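Local coordinates for PrgB (Enterococcus faecalis, PDB 6EVU), which is an antigen I/II-family surface adhesin that promotes aggregation, biofilm formation and conjugation through DNA binding and compaction, represented here by its adhesin domain, at residues E212-F217 with I280-G285. Residues are numbered along the deposited sequence; the frame is centred on the assembly and turned at random.
Sequences EFVSDF and ISFSFG
Phe-213 lays one face of its ring over the backbone of Gly-285, with CE2 only 3.3 Å from Gly-285 C and the Gly-285 CA 3.9 Å from the ring centroid, a CH-pi contact. The ring leans across the neighbouring strand because chi1 of 65° sets CG between the backbone N and carbonyl carbon of Phe-213. Beneath it, the same two residues exchange two backbone hydrogen bonds, Phe-213 N to Gly-285 O (3.0 Å) and Gly-285 N to Phe-213 O. Ser-215 and Ser-283 repeat this hydrogen-bonded pairing, and Val-214 faces Phe-284 between them as the non-hydrogen-bonded pair, its CG1 4.0 Å from Phe-284 CB.

These antiparallel strands belong to the large antiparallel sheet of the GbpC-family adhesin domain, where strand 280-287 runs between 211-215 and 169-179. The first strand ends at Ser-215, and Asp-216 after it takes a left-handed helical conformation. Just beyond, the ring of Phe-217 comes to lie beside Val-214, whose CG2 sits at its edge, and receives Phe-282 CB over one face, 3.6 Å from Phe-217 CD2. The two phenyl rings are nearly parallel (20°) but slid apart with little overlap.

On the side of the sheet that carries Phe-213, Ser-215 OG donates to Asp-216 OD2 (2.7 Å), meeting the carboxylate from above its plane. Lys-170 forms a salt bridge with the same oxygen, which thus has two partners. A water donates to both Asp-216 O and Ser-283 OG (2.7 Å each), while Ser-283 OG also hydrogen-bonds to Gln-136. Lys-238 makes a cation-pi contact with the Phe-213 ring, and Gln-300 NE2 gives Gly-285 O a second hydrogen bond.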
loop_
_atom_site.group_PDB
_atom_site.type_symbol
_atom_site.label_atom_id
_atom_site.label_comp_id
_atom_site.label_asym_id
_atom_site.label_seq_id
_atom_site.Cartn_x
_atom_site.Cartn_y
_atom_site.Cartn_z
ATOM N N GLU A 212 -1.089 8.380 -5.227
ATOM C CA GLU A 212 -0.899 6.992 -4.786
ATOM C C GLU A 212 -1.917 6.105 -5.504
ATOM O O GLU A 212 -3.076 6.515 -5.714
ATOM C CB GLU A 212 -1.022 6.869 -3.261
ATOM C CG GLU A 212 -0.149 7.875 -2.565
ATOM C CD GLU A 212 0.133 7.570 -1.116
ATOM O OE1 GLU A 212 -0.506 6.657 -0.548
ATOM O OE2 GLU A 212 0.958 8.299 -0.516
ATOM N N PHE A 213 -1.462 4.923 -5.950
ATOM C CA PHE A 213 -2.272 4.004 -6.763
ATOM C C PHE A 213 -2.068 2.562 -6.326
ATOM O O PHE A 213 -1.129 2.237 -5.581
ATOM C CB PHE A 213 -1.920 4.106 -8.270
ATOM C CG PHE A 213 -0.490 3.668 -8.604
ATOM C CD1 PHE A 213 -0.200 2.341 -8.902
ATOM C CD2 PHE A 213 0.530 4.617 -8.662
ATOM C CE1 PHE A 213 1.077 1.942 -9.221
ATOM C CE2 PHE A 213 1.827 4.237 -9.009
ATOM C CZ PHE A 213 2.112 2.910 -9.277
ATOM N N VAL A 214 -2.958 1.690 -6.820
ATOM C CA VAL A 214 -2.738 0.259 -6.898
ATOM C C VAL A 214 -2.888 -0.187 -8.345
ATOM O O VAL A 214 -3.513 0.494 -9.156
ATOM C CB VAL A 214 -3.711 -0.498 -5.981
ATOM C CG1 VAL A 214 -3.376 -0.169 -4.540
ATOM C CG2 VAL A 214 -5.244 -0.132 -6.313
ATOM N N SER A 215 -2.271 -1.321 -8.683
ATOM C CA SER A 215 -2.270 -1.793 -10.072
ATOM C C SER A 215 -1.846 -3.257 -10.091
ATOM O O SER A 215 -1.477 -3.827 -9.053
ATOM C CB SER A 215 -1.329 -0.952 -10.940
ATOM O OG SER A 215 -0.005 -1.191 -10.490
ATOM N N ASP A 216 -1.834 -3.840 -11.304
ATOM C CA ASP A 216 -1.251 -5.157 -11.553
ATOM C C ASP A 216 -1.773 -6.194 -10.557
ATOM O O ASP A 216 -1.027 -6.955 -9.934
ATOM C CB ASP A 216 0.266 -5.087 -11.542
ATOM C CG ASP A 216 0.779 -4.038 -12.492
ATOM O OD1 ASP A 216 0.545 -4.212 -13.697
ATOM O OD2 ASP A 216 1.347 -3.026 -12.020
ATOM N N PHE A 217 -3.095 -6.257 -10.469
ATOM C CA PHE A 217 -3.684 -7.258 -9.598
ATOM C C PHE A 217 -3.305 -8.634 -10.133
ATOM O O PHE A 217 -3.347 -8.866 -11.342
ATOM C CB PHE A 217 -5.196 -7.031 -9.506
ATOM C CG PHE A 217 -5.523 -5.910 -8.549
ATOM C CD1 PHE A 217 -5.396 -4.581 -8.941
ATOM C CD2 PHE A 217 -5.755 -6.192 -7.204
ATOM C CE1 PHE A 217 -5.586 -3.540 -8.010
ATOM C CE2 PHE A 217 -5.982 -5.160 -6.250
ATOM C CZ PHE A 217 -5.908 -3.838 -6.658
ATOM N N ILE A 280 -3.538 -13.606 -2.307
ATOM C CA ILE A 280 -3.533 -12.153 -2.490
ATOM C C ILE A 280 -2.236 -11.698 -3.134
ATOM O O ILE A 280 -1.142 -12.000 -2.644
ATOM C CB ILE A 280 -3.704 -11.447 -1.138
ATOM C CG1 ILE A 280 -5.128 -11.706 -0.619
ATOM C CG2 ILE A 280 -3.405 -9.941 -1.268
ATOM C CD1 ILE A 280 -5.348 -11.081 0.765
ATOM N N SER A 281 -2.345 -10.881 -4.163
ATOM C CA SER A 281 -1.124 -10.336 -4.787
ATOM C C SER A 281 -1.510 -9.151 -5.654
ATOM O O SER A 281 -2.470 -9.247 -6.417
ATOM C CB SER A 281 -0.452 -11.387 -5.636
ATOM O OG SER A 281 0.806 -10.904 -6.131
ATOM N N PHE A 282 -0.817 -8.033 -5.508
ATOM C CA PHE A 282 -1.176 -6.821 -6.246
ATOM C C PHE A 282 0.005 -5.873 -6.107
ATOM O O PHE A 282 0.956 -6.155 -5.358
ATOM C CB PHE A 282 -2.463 -6.184 -5.704
ATOM C CG PHE A 282 -2.337 -5.748 -4.266
ATOM C CD1 PHE A 282 -2.495 -6.647 -3.230
ATOM C CD2 PHE A 282 -2.020 -4.407 -3.975
ATOM C CE1 PHE A 282 -2.309 -6.263 -1.908
ATOM C CE2 PHE A 282 -1.844 -3.984 -2.656
ATOM C CZ PHE A 282 -1.977 -4.918 -1.613
ATOM N N SER A 283 -0.035 -4.744 -6.847
ATOM C CA SER A 283 1.021 -3.736 -6.651
ATOM C C SER A 283 0.483 -2.407 -6.135
ATOM O O SER A 283 -0.683 -2.036 -6.368
ATOM C CB SER A 283 1.807 -3.499 -7.956
ATOM O OG SER A 283 2.440 -4.703 -8.294
ATOM N N PHE A 284 1.338 -1.658 -5.434
ATOM C CA PHE A 284 0.932 -0.325 -4.979
ATOM C C PHE A 284 2.063 0.649 -5.277
ATOM O O PHE A 284 3.222 0.256 -5.370
ATOM C CB PHE A 284 0.520 -0.303 -3.473
ATOM C CG PHE A 284 1.641 -0.742 -2.526
ATOM C CD1 PHE A 284 2.520 0.178 -2.009
ATOM C CD2 PHE A 284 1.772 -2.082 -2.184
ATOM C CE1 PHE A 284 3.545 -0.221 -1.135
ATOM C CE2 PHE A 284 2.808 -2.498 -1.280
ATOM C CZ PHE A 284 3.689 -1.540 -0.793
ATOM N N GLY A 285 1.769 1.936 -5.348
ATOM C CA GLY A 285 2.845 2.841 -5.673
ATOM C C GLY A 285 2.421 4.286 -5.726
ATOM O O GLY A 285 1.414 4.694 -5.121
HETATM O O HOH W 1 1.519 -7.157 -8.975
#